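Bifunctional dTDP-4-dehydrorhamnose 3,5-epimerase/dTDP-4-dehydrorhamnose reductase (Arabidopsis thaliana, PDB 4QQR) converts dTDP-4-keto-6-deoxy-glucose to dTDP-beta-L-rhamnose by 3,5-epimerization and NADPH-dependent 4-keto reduction, and also makes UDP-beta-L-rhamnose. Local coordinates at residues V226-I240 and I282-K295. Sequence-based numbering, arbitrary orientation.
Sequences VVSHNEILEMYRDYI and IKESLIKFVFEPNK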
ATOM      1  N   VAL A 226      29.859   3.162   6.355  1.00 41.99           N
ATOM      2  CA  VAL A 226      29.060   3.410   7.551  1.00 42.51           C
ATOM      3  C   VAL A 226      29.801   4.253   8.600  1.00 44.16           C
ATOM      4  O   VAL A 226      31.026   4.155   8.709  1.00 42.95           O
ATOM      5  CB  VAL A 226      28.618   2.085   8.190  1.00 45.12           C
ATOM      6  CG1 VAL A 226      27.574   1.399   7.317  1.00 44.60           C
ATOM      7  CG2 VAL A 226      29.820   1.165   8.410  1.00 38.95           C
ATOM      8  N   VAL A 227      29.062   5.097   9.332  1.00 40.46           N
ATOM      9  CA  VAL A 227      29.559   5.718  10.580  1.00 44.11           C
ATOM     10  C   VAL A 227      28.726   5.336  11.797  1.00 44.97           C
ATOM     11  O   VAL A 227      27.501   5.229  11.721  1.00 42.67           O
ATOM     12  CB  VAL A 227      29.552   7.278  10.595  1.00 42.92           C
ATOM     13  CG1 VAL A 227      30.960   7.842  10.502  1.00 43.43           C
ATOM     14  CG2 VAL A 227      28.596   7.864   9.558  1.00 42.44           C
ATOM     15  N   SER A 228      29.391   5.175  12.935  1.00 45.19           N
ATOM     16  CA  SER A 228      28.667   5.025  14.188  1.00 47.35           C
ATOM     17  C   SER A 228      28.391   6.413  14.740  1.00 45.05           C
ATOM     18  O   SER A 228      28.948   7.413  14.245  1.00 41.03           O
ATOM     19  CB  SER A 228      29.477   4.217  15.186  1.00 47.46           C
ATOM     20  OG  SER A 228      30.577   4.977  15.652  1.00 49.45           O
ATOM     21  N   HIS A 229      27.526   6.472  15.754  1.00 46.02           N
ATOM     22  CA  HIS A 229      27.191   7.735  16.425  1.00 46.68           C
ATOM     23  C   HIS A 229      28.414   8.340  17.072  1.00 42.87           C
ATOM     24  O   HIS A 229      28.574   9.561  17.086  1.00 43.48           O
ATOM     25  CB  HIS A 229      26.128   7.513  17.495  1.00 49.77           C
ATOM     26  CG  HIS A 229      24.909   6.813  16.995  1.00 47.90           C
ATOM     27  ND1 HIS A 229      24.902   5.467  16.689  1.00 49.77           N
ATOM     28  CD2 HIS A 229      23.661   7.260  16.731  1.00 48.50           C
ATOM     29  CE1 HIS A 229      23.703   5.119  16.270  1.00 49.63           C
ATOM     30  NE2 HIS A 229      22.927   6.191  16.283  1.00 50.18           N
ATOM     31  N   ASN A 230      29.274   7.470  17.594  1.00 43.03           N
ATOM     32  CA  ASN A 230      30.497   7.898  18.258  1.00 42.88           C
ATOM     33  C   ASN A 230      31.504   8.520  17.312  1.00 45.41           C
ATOM     34  O   ASN A 230      32.080   9.570  17.619  1.00 45.90           O
ATOM     35  CB  ASN A 230      31.137   6.742  19.024  1.00 41.56           C
ATOM     36  CG  ASN A 230      30.472   6.489  20.375  1.00 44.45           C
ATOM     37  OD1 ASN A 230      29.735   7.320  20.886  1.00 44.32           O
ATOM     38  ND2 ASN A 230      30.751   5.344  20.960  1.00 47.30           N
ATOM     39  N   GLU A 231      31.714   7.885  16.159  1.00 44.94           N
ATOM     40  CA  GLU A 231      32.688   8.387  15.198  1.00 42.79           C
ATOM     41  C   GLU A 231      32.285   9.786  14.804  1.00 44.48           C
ATOM     42  O   GLU A 231      33.138  10.632  14.520  1.00 47.69           O
ATOM     43  CB  GLU A 231      32.796   7.476  13.973  1.00 42.26           C
ATOM     44  CG  GLU A 231      33.311   6.086  14.321  1.00 46.35           C
ATOM     45  CD  GLU A 231      33.278   5.097  13.162  1.00 50.39           C
ATOM     46  OE1 GLU A 231      34.365   4.585  12.803  1.00 55.90           O
ATOM     47  OE2 GLU A 231      32.174   4.801  12.635  1.00 47.68           O
ATOM     48  N   ILE A 232      30.976  10.030  14.838  1.00 40.56           N
ATOM     49  CA  ILE A 232      30.413  11.324  14.501  1.00 40.82           C
ATOM     50  C   ILE A 232      30.633  12.341  15.614  1.00 44.78           C
ATOM     51  O   ILE A 232      31.159  13.427  15.371  1.00 42.71           O
ATOM     52  CB  ILE A 232      28.917  11.198  14.190  1.00 43.68           C
ATOM     53  CG1 ILE A 232      28.724  10.512  12.829  1.00 42.75           C
ATOM     54  CG2 ILE A 232      28.235  12.571  14.217  1.00 38.43           C
ATOM     55  CD1 ILE A 232      27.257  10.228  12.472  1.00 42.68           C
ATOM     56  N   LEU A 233      30.234  11.977  16.831  1.00 45.09           N
ATOM     57  CA  LEU A 233      30.402  12.848  17.997  1.00 47.16           C
ATOM     58  C   LEU A 233      31.860  13.266  18.190  1.00 48.54           C
ATOM     59  O   LEU A 233      32.136  14.406  18.572  1.00 48.02           O
ATOM     60  CB  LEU A 233      29.846  12.188  19.275  1.00 46.35           C
ATOM     61  CG  LEU A 233      28.415  12.494  19.773  1.00 51.08           C
ATOM     62  CD1 LEU A 233      27.543  13.143  18.712  1.00 48.17           C
ATOM     63  CD2 LEU A 233      27.711  11.261  20.331  1.00 48.54           C
ATOM     64  N   GLU A 234      32.787  12.345  17.919  1.00 48.34           N
ATOM     65  CA  GLU A 234      34.214  12.651  18.018  1.00 48.92           C
ATOM     66  C   GLU A 234      34.565  13.754  17.029  1.00 48.46           C
ATOM     67  O   GLU A 234      35.286  14.688  17.365  1.00 50.85           O
ATOM     68  CB  GLU A 234      35.077  11.414  17.741  1.00 48.26           C
ATOM     69  CG  GLU A 234      35.025  10.337  18.799  1.00 43.09           C
ATOM     70  CD  GLU A 234      35.272   8.964  18.217  1.00 48.32           C
ATOM     71  OE1 GLU A 234      35.089   7.964  18.943  1.00 49.41           O
ATOM     72  OE2 GLU A 234      35.637   8.875  17.019  1.00 52.10           O
ATOM     73  N   MET A 235      34.042  13.647  15.813  1.00 47.15           N
ATOM     74  CA  MET A 235      34.227  14.696  14.816  1.00 51.19           C
ATOM     75  C   MET A 235      33.547  16.001  15.209  1.00 51.13           C
ATOM     76  O   MET A 235      34.043  17.084  14.910  1.00 57.78           O
ATOM     77  CB  MET A 235      33.721  14.245  13.449  1.00 51.16           C
ATOM     78  CG  MET A 235      34.441  13.035  12.912  1.00 49.69           C
ATOM     79  SD  MET A 235      33.883  12.664  11.246  1.00 47.85           S
ATOM     80  CE  MET A 235      34.786  11.156  10.934  1.00 50.54           C
ATOM     81  N   TYR A 236      32.408  15.905  15.874  1.00 50.41           N
ATOM     82  CA  TYR A 236      31.753  17.097  16.389  1.00 54.67           C
ATOM     83  C   TYR A 236      32.695  17.807  17.350  1.00 55.02           C
ATOM     84  O   TYR A 236      32.903  19.022  17.263  1.00 56.94           O
ATOM     85  CB  TYR A 236      30.460  16.721  17.121  1.00 53.15           C
ATOM     86  CG  TYR A 236      29.629  17.923  17.490  1.00 58.12           C
ATOM     87  CD1 TYR A 236      28.881  18.589  16.526  1.00 56.84           C
ATOM     88  CD2 TYR A 236      29.603  18.405  18.797  1.00 60.28           C
ATOM     89  CE1 TYR A 236      28.122  19.686  16.847  1.00 58.53           C
ATOM     90  CE2 TYR A 236      28.845  19.518  19.130  1.00 60.92           C
ATOM     91  CZ  TYR A 236      28.103  20.148  18.149  1.00 62.83           C
ATOM     92  OH  TYR A 236      27.348  21.260  18.457  1.00 71.95           O
ATOM     93  N   ARG A 237      33.269  17.013  18.252  1.00 56.39           N
ATOM     94  CA  ARG A 237      34.145  17.487  19.312  1.00 54.35           C
ATOM     95  C   ARG A 237      35.388  18.173  18.781  1.00 53.95           C
ATOM     96  O   ARG A 237      35.729  19.258  19.237  1.00 57.38           O
ATOM     97  CB  ARG A 237      34.537  16.331  20.236  1.00 51.38           C
ATOM     98  CG  ARG A 237      35.511  16.718  21.335  1.00 54.56           C
ATOM     99  CD  ARG A 237      36.281  15.494  21.825  1.00 52.31           C
ATOM    100  NE  ARG A 237      36.898  14.778  20.710  1.00 50.19           N
ATOM    101  CZ  ARG A 237      37.164  13.474  20.709  1.00 49.42           C
ATOM    102  NH1 ARG A 237      36.867  12.732  21.769  1.00 45.76           N
ATOM    103  NH2 ARG A 237      37.726  12.908  19.643  1.00 47.55           N
ATOM    104  N   ASP A 238      36.071  17.559  17.822  1.00 51.43           N
ATOM    105  CA  ASP A 238      37.357  18.110  17.397  1.00 53.10           C
ATOM    106  C   ASP A 238      37.173  19.240  16.415  1.00 54.68           C
ATOM    107  O   ASP A 238      38.084  20.042  16.191  1.00 54.79           O
ATOM    108  CB  ASP A 238      38.275  17.048  16.774  1.00 52.81           C
ATOM    109  CG  ASP A 238      38.476  15.842  17.663  1.00 48.17           C
ATOM    110  OD1 ASP A 238      38.404  15.984  18.903  1.00 46.94           O
ATOM    111  OD2 ASP A 238      38.690  14.749  17.097  1.00 47.35           O
ATOM    112  N   TYR A 239      35.997  19.303  15.813  1.00 55.24           N
ATOM    113  CA  TYR A 239      35.768  20.344  14.827  1.00 58.32           C
ATOM    114  C   TYR A 239      34.989  21.528  15.381  1.00 60.97           C
ATOM    115  O   TYR A 239      35.345  22.679  15.124  1.00 67.83           O
ATOM    116  CB  TYR A 239      35.107  19.792  13.564  1.00 55.45           C
ATOM    117  CG  TYR A 239      36.059  19.039  12.655  1.00 55.98           C
ATOM    118  CD1 TYR A 239      36.295  17.684  12.840  1.00 54.68           C
ATOM    119  CD2 TYR A 239      36.717  19.684  11.613  1.00 53.52           C
ATOM    120  CE1 TYR A 239      37.161  16.991  12.011  1.00 54.47           C
ATOM    121  CE2 TYR A 239      37.583  18.995  10.776  1.00 52.74           C
ATOM    122  CZ  TYR A 239      37.800  17.648  10.983  1.00 51.14           C
ATOM    123  OH  TYR A 239      38.654  16.945  10.168  1.00 48.39           O
ATOM    124  N   ILE A 240      33.938  21.269  16.146  1.00 56.69           N
ATOM    125  CA  ILE A 240      33.098  22.383  16.545  1.00 62.05           C
ATOM    126  C   ILE A 240      33.191  22.733  18.042  1.00 64.14           C
ATOM    127  O   ILE A 240      33.307  23.904  18.400  1.00 60.56           O
ATOM    128  CB  ILE A 240      31.622  22.247  16.008  1.00 63.65           C
ATOM    129  CG1 ILE A 240      30.646  21.885  17.125  1.00 63.73           C
ATOM    130  CG2 ILE A 240      31.539  21.282  14.815  1.00 57.36           C
ATOM    131  CD1 ILE A 240      29.902  23.092  17.738  1.00 66.60           C
ATOM    132  N   ILE A 282      31.093   8.373   3.631  1.00 39.52           N
ATOM    133  CA  ILE A 282      30.545   9.226   4.680  1.00 40.44           C
ATOM    134  C   ILE A 282      31.623  10.030   5.342  1.00 40.83           C
ATOM    135  O   ILE A 282      31.561  11.262   5.349  1.00 42.18           O
ATOM    136  CB  ILE A 282      29.804   8.474   5.781  1.00 40.70           C
ATOM    137  CG1 ILE A 282      29.725   6.984   5.461  1.00 41.93           C
ATOM    138  CG2 ILE A 282      28.430   9.135   6.035  1.00 36.57           C
ATOM    139  CD1 ILE A 282      30.918   6.184   5.931  1.00 44.28           C
ATOM    140  N   LYS A 283      32.622   9.329   5.877  1.00 42.60           N
ATOM    141  CA  LYS A 283      33.684   9.986   6.632  1.00 42.17           C
ATOM    142  C   LYS A 283      34.298  11.141   5.857  1.00 42.64           C
ATOM    143  O   LYS A 283      34.300  12.275   6.352  1.00 40.90           O
ATOM    144  CB  LYS A 283      34.718   8.980   7.154  1.00 36.58           C
ATOM    145  CG  LYS A 283      34.105   8.009   8.177  1.00 45.25           C
ATOM    146  CD  LYS A 283      35.147   7.211   8.952  1.00 44.96           C
ATOM    147  CE  LYS A 283      34.477   6.119   9.796  1.00 40.44           C
ATOM    148  NZ  LYS A 283      35.474   5.196  10.429  1.00 41.03           N
ATOM    149  N   GLU A 284      34.769  10.880   4.638  1.00 40.08           N
ATOM    150  CA  GLU A 284      35.367  11.964   3.867  1.00 44.26           C
ATOM    151  C   GLU A 284      34.313  13.008   3.491  1.00 45.90           C
ATOM    152  O   GLU A 284      34.606  14.207   3.473  1.00 46.18           O
ATOM    153  CB  GLU A 284      36.170  11.466   2.642  1.00 48.40           C
ATOM    154  CG  GLU A 284      35.537  10.320   1.833  1.00 56.58           C
ATOM    155  CD  GLU A 284      36.118  10.174   0.403  1.00 60.38           C
ATOM    156  OE1 GLU A 284      37.259  10.644   0.169  1.00 67.30           O
ATOM    157  OE2 GLU A 284      35.431   9.596  -0.487  1.00 53.70           O
ATOM    158  N   SER A 285      33.087  12.555   3.228  1.00 43.24           N
ATOM    159  CA  SER A 285      31.997  13.460   2.851  1.00 43.04           C
ATOM    160  C   SER A 285      31.564  14.308   4.041  1.00 42.73           C
ATOM    161  O   SER A 285      31.301  15.504   3.895  1.00 42.53           O
ATOM    162  CB  SER A 285      30.809  12.677   2.287  1.00 42.62           C
ATOM    163  OG  SER A 285      29.784  13.532   1.819  1.00 40.65           O
ATOM    164  N   LEU A 286      31.485  13.679   5.211  1.00 40.83           N
ATOM    165  CA  LEU A 286      31.296  14.402   6.468  1.00 42.78           C
ATOM    166  C   LEU A 286      32.366  15.483   6.680  1.00 45.12           C
ATOM    167  O   LEU A 286      32.024  16.638   6.950  1.00 47.73           O
ATOM    168  CB  LEU A 286      31.288  13.438   7.658  1.00 41.31           C
ATOM    169  CG  LEU A 286      29.998  12.662   7.900  1.00 40.00           C
ATOM    170  CD1 LEU A 286      30.254  11.475   8.791  1.00 38.25           C
ATOM    171  CD2 LEU A 286      28.966  13.579   8.518  1.00 41.02           C
ATOM    172  N   ILE A 287      33.643  15.113   6.564  1.00 40.67           N
ATOM    173  CA  ILE A 287      34.732  16.076   6.737  1.00 46.69           C
ATOM    174  C   ILE A 287      34.618  17.263   5.785  1.00 47.19           C
ATOM    175  O   ILE A 287      34.667  18.420   6.202  1.00 47.37           O
ATOM    176  CB  ILE A 287      36.144  15.431   6.551  1.00 46.90           C
ATOM    177  CG1 ILE A 287      36.487  14.505   7.723  1.00 46.47           C
ATOM    178  CG2 ILE A 287      37.204  16.505   6.404  1.00 42.78           C
ATOM    179  CD1 ILE A 287      36.128  15.086   9.083  1.00 48.90           C
ATOM    180  N   LYS A 288      34.455  16.956   4.503  1.00 44.53           N
ATOM    181  CA  LYS A 288      34.526  17.955   3.455  1.00 45.46           C
ATOM    182  C   LYS A 288      33.288  18.847   3.379  1.00 47.59           C
ATOM    183  O   LYS A 288      33.398  20.047   3.110  1.00 50.92           O
ATOM    184  CB  LYS A 288      34.773  17.277   2.106  1.00 48.29           C
ATOM    185  CG  LYS A 288      34.468  18.163   0.920  1.00 48.96           C
ATOM    186  CD  LYS A 288      34.624  17.429  -0.394  1.00 55.12           C
ATOM    187  CE  LYS A 288      34.556  18.414  -1.559  1.00 61.26           C
ATOM    188  NZ  LYS A 288      35.532  19.544  -1.365  1.00 64.22           N
ATOM    189  N   PHE A 289      32.115  18.275   3.625  1.00 45.45           N
ATOM    190  CA  PHE A 289      30.876  19.017   3.410  1.00 46.83           C
ATOM    191  C   PHE A 289      30.287  19.565   4.682  1.00 48.32           C
ATOM    192  O   PHE A 289      29.548  20.556   4.651  1.00 51.03           O
ATOM    193  CB  PHE A 289      29.822  18.149   2.721  1.00 44.51           C
ATOM    194  CG  PHE A 289      30.137  17.833   1.296  1.00 45.58           C
ATOM    195  CD1 PHE A 289      29.808  18.732   0.289  1.00 43.79           C
ATOM    196  CD2 PHE A 289      30.762  16.641   0.960  1.00 42.13           C
ATOM    197  CE1 PHE A 289      30.096  18.441  -1.024  1.00 45.75           C
ATOM    198  CE2 PHE A 289      31.051  16.343  -0.351  1.00 44.75           C
ATOM    199  CZ  PHE A 289      30.721  17.235  -1.347  1.00 45.90           C
ATOM    200  N   VAL A 290      30.590  18.913   5.800  1.00 47.22           N
ATOM    201  CA  VAL A 290      29.909  19.253   7.042  1.00 49.76           C
ATOM    202  C   VAL A 290      30.828  19.911   8.062  1.00 50.19           C
ATOM    203  O   VAL A 290      30.581  21.042   8.474  1.00 52.83           O
ATOM    204  CB  VAL A 290      29.171  18.036   7.646  1.00 46.21           C
ATOM    205  CG1 VAL A 290      28.484  18.422   8.940  1.00 44.58           C
ATOM    206  CG2 VAL A 290      28.155  17.497   6.641  1.00 46.70           C
ATOM    207  N   PHE A 291      31.898  19.218   8.440  1.00 50.84           N
ATOM    208  CA  PHE A 291      32.751  19.660   9.544  1.00 51.65           C
ATOM    209  C   PHE A 291      33.806  20.742   9.216  1.00 55.86           C
ATOM    210  O   PHE A 291      33.935  21.717   9.958  1.00 58.39           O
ATOM    211  CB  PHE A 291      33.394  18.451  10.220  1.00 52.30           C
ATOM    212  CG  PHE A 291      32.404  17.556  10.921  1.00 53.82           C
ATOM    213  CD1 PHE A 291      31.707  18.011  12.032  1.00 50.75           C
ATOM    214  CD2 PHE A 291      32.179  16.258  10.481  1.00 50.97           C
ATOM    215  CE1 PHE A 291      30.800  17.187  12.684  1.00 50.41           C
ATOM    216  CE2 PHE A 291      31.272  15.432  11.139  1.00 50.16           C
ATOM    217  CZ  PHE A 291      30.580  15.902  12.236  1.00 46.95           C
ATOM    218  N   GLU A 292      34.560  20.574   8.130  1.00 54.51           N
ATOM    219  CA  GLU A 292      35.559  21.580   7.740  1.00 57.67           C
ATOM    220  C   GLU A 292      35.013  22.993   7.451  1.00 60.53           C
ATOM    221  O   GLU A 292      35.633  23.977   7.854  1.00 62.64           O
ATOM    222  CB  GLU A 292      36.437  21.101   6.578  1.00 51.77           C
ATOM    223  CG  GLU A 292      37.607  20.247   7.012  1.00 59.16           C
ATOM    224  CD  GLU A 292      38.436  19.766   5.834  1.00 67.13           C
ATOM    225  OE1 GLU A 292      38.056  20.094   4.687  1.00 67.38           O
ATOM    226  OE2 GLU A 292      39.456  19.060   6.046  1.00 68.22           O
ATOM    227  N   PRO A 293      33.862  23.108   6.755  1.00 57.46           N
ATOM    228  CA  PRO A 293      33.355  24.478   6.581  1.00 60.05           C
ATOM    229  C   PRO A 293      32.516  24.936   7.780  1.00 59.93           C
ATOM    230  O   PRO A 293      31.667  25.817   7.658  1.00 58.01           O
ATOM    231  CB  PRO A 293      32.486  24.375   5.323  1.00 55.60           C
ATOM    232  CG  PRO A 293      31.979  22.961   5.343  1.00 57.40           C
ATOM    233  CD  PRO A 293      33.070  22.124   5.992  1.00 55.52           C
ATOM    234  N   ASN A 294      32.760  24.329   8.933  1.00 57.94           N
ATOM    235  CA  ASN A 294      32.128  24.758  10.165  1.00 56.50           C
ATOM    236  C   ASN A 294      33.116  24.902  11.340  1.00 64.96           C
ATOM    237  O   ASN A 294      32.696  24.964  12.495  1.00 69.82           O
ATOM    238  CB  ASN A 294      30.980  23.809  10.523  1.00 54.34           C
ATOM    239  CG  ASN A 294      29.647  24.271   9.963  1.00 61.36           C
ATOM    240  OD1 ASN A 294      29.573  25.276   9.258  1.00 68.14           O
ATOM    241  ND2 ASN A 294      28.588  23.540  10.274  1.00 56.61           N
ATOM    242  N   LYS A 295      34.417  24.959  11.051  1.00 62.25           N
ATOM    243  CA  LYS A 295      35.427  25.069  12.106  1.00 63.28           C
ATOM    244  C   LYS A 295      35.278  26.354  12.937  1.00 67.50           C
ATOM    245  O   LYS A 295      35.412  26.347  14.169  1.00 66.19           O
ATOM    246  CB  LYS A 295      36.832  24.988  11.507  1.00 64.43           C
ATOM    247  CG  LYS A 295      37.546  23.651  11.718  1.00 65.41           C
ATOM    248  CD  LYS A 295      37.887  23.379  13.193  1.00 68.53           C
ATOM    249  CE  LYS A 295      39.099  24.195  13.688  1.00 79.33           C
ATOM    250  NZ  LYS A 295      39.402  23.989  15.150  1.00 75.91           N
TER
HETATM  251  O   HOH W   1      40.343  18.013   8.407  1.00 43.62           O
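Phe291 is the knob here: its side chain plugs the hollow that Ile232, Met235, Tyr236 and Tyr239 form on helix 229-239. Met235 CB lies over one face of the Phe291 ring, 3.8 Å from its centroid, in a CH-pi contact, while the extended thioether brings SD into an oblique Met-aromatic contact and within 3.9 Å of Ile287 CD1. One turn on, Phe291 CB in turn sits over a face of the Tyr239 ring, 3.9 Å from its centroid; the two rings meet obliquely, planes at 32°. With CG anti to the carbonyl carbon (chi1 -77°), the Tyr239 ring is laid across the neighbouring helix, its CZ/OH end against Ile287 CD1, and one water links OH to Glu292 OE2. Both helices belong to the C-terminal part of this Rossmann-type reductase, the second being its last helix, and they run roughly parallel, crossing at -32° with a closest axis approach of 11.7 Å. Just ahead of helix 229-239, Val227 CG2 nestles against Ile282 CG2 (3.7 Å) and Leu286 CD1. Alongside, extended Lys283 slides past Val227 CG1 to a salt bridge, NZ meeting Glu231 OE1 at 2.7 Å from above the carboxylate plane. Glu231 OE2 accepts from Ser228 N, half of the helix's capping box.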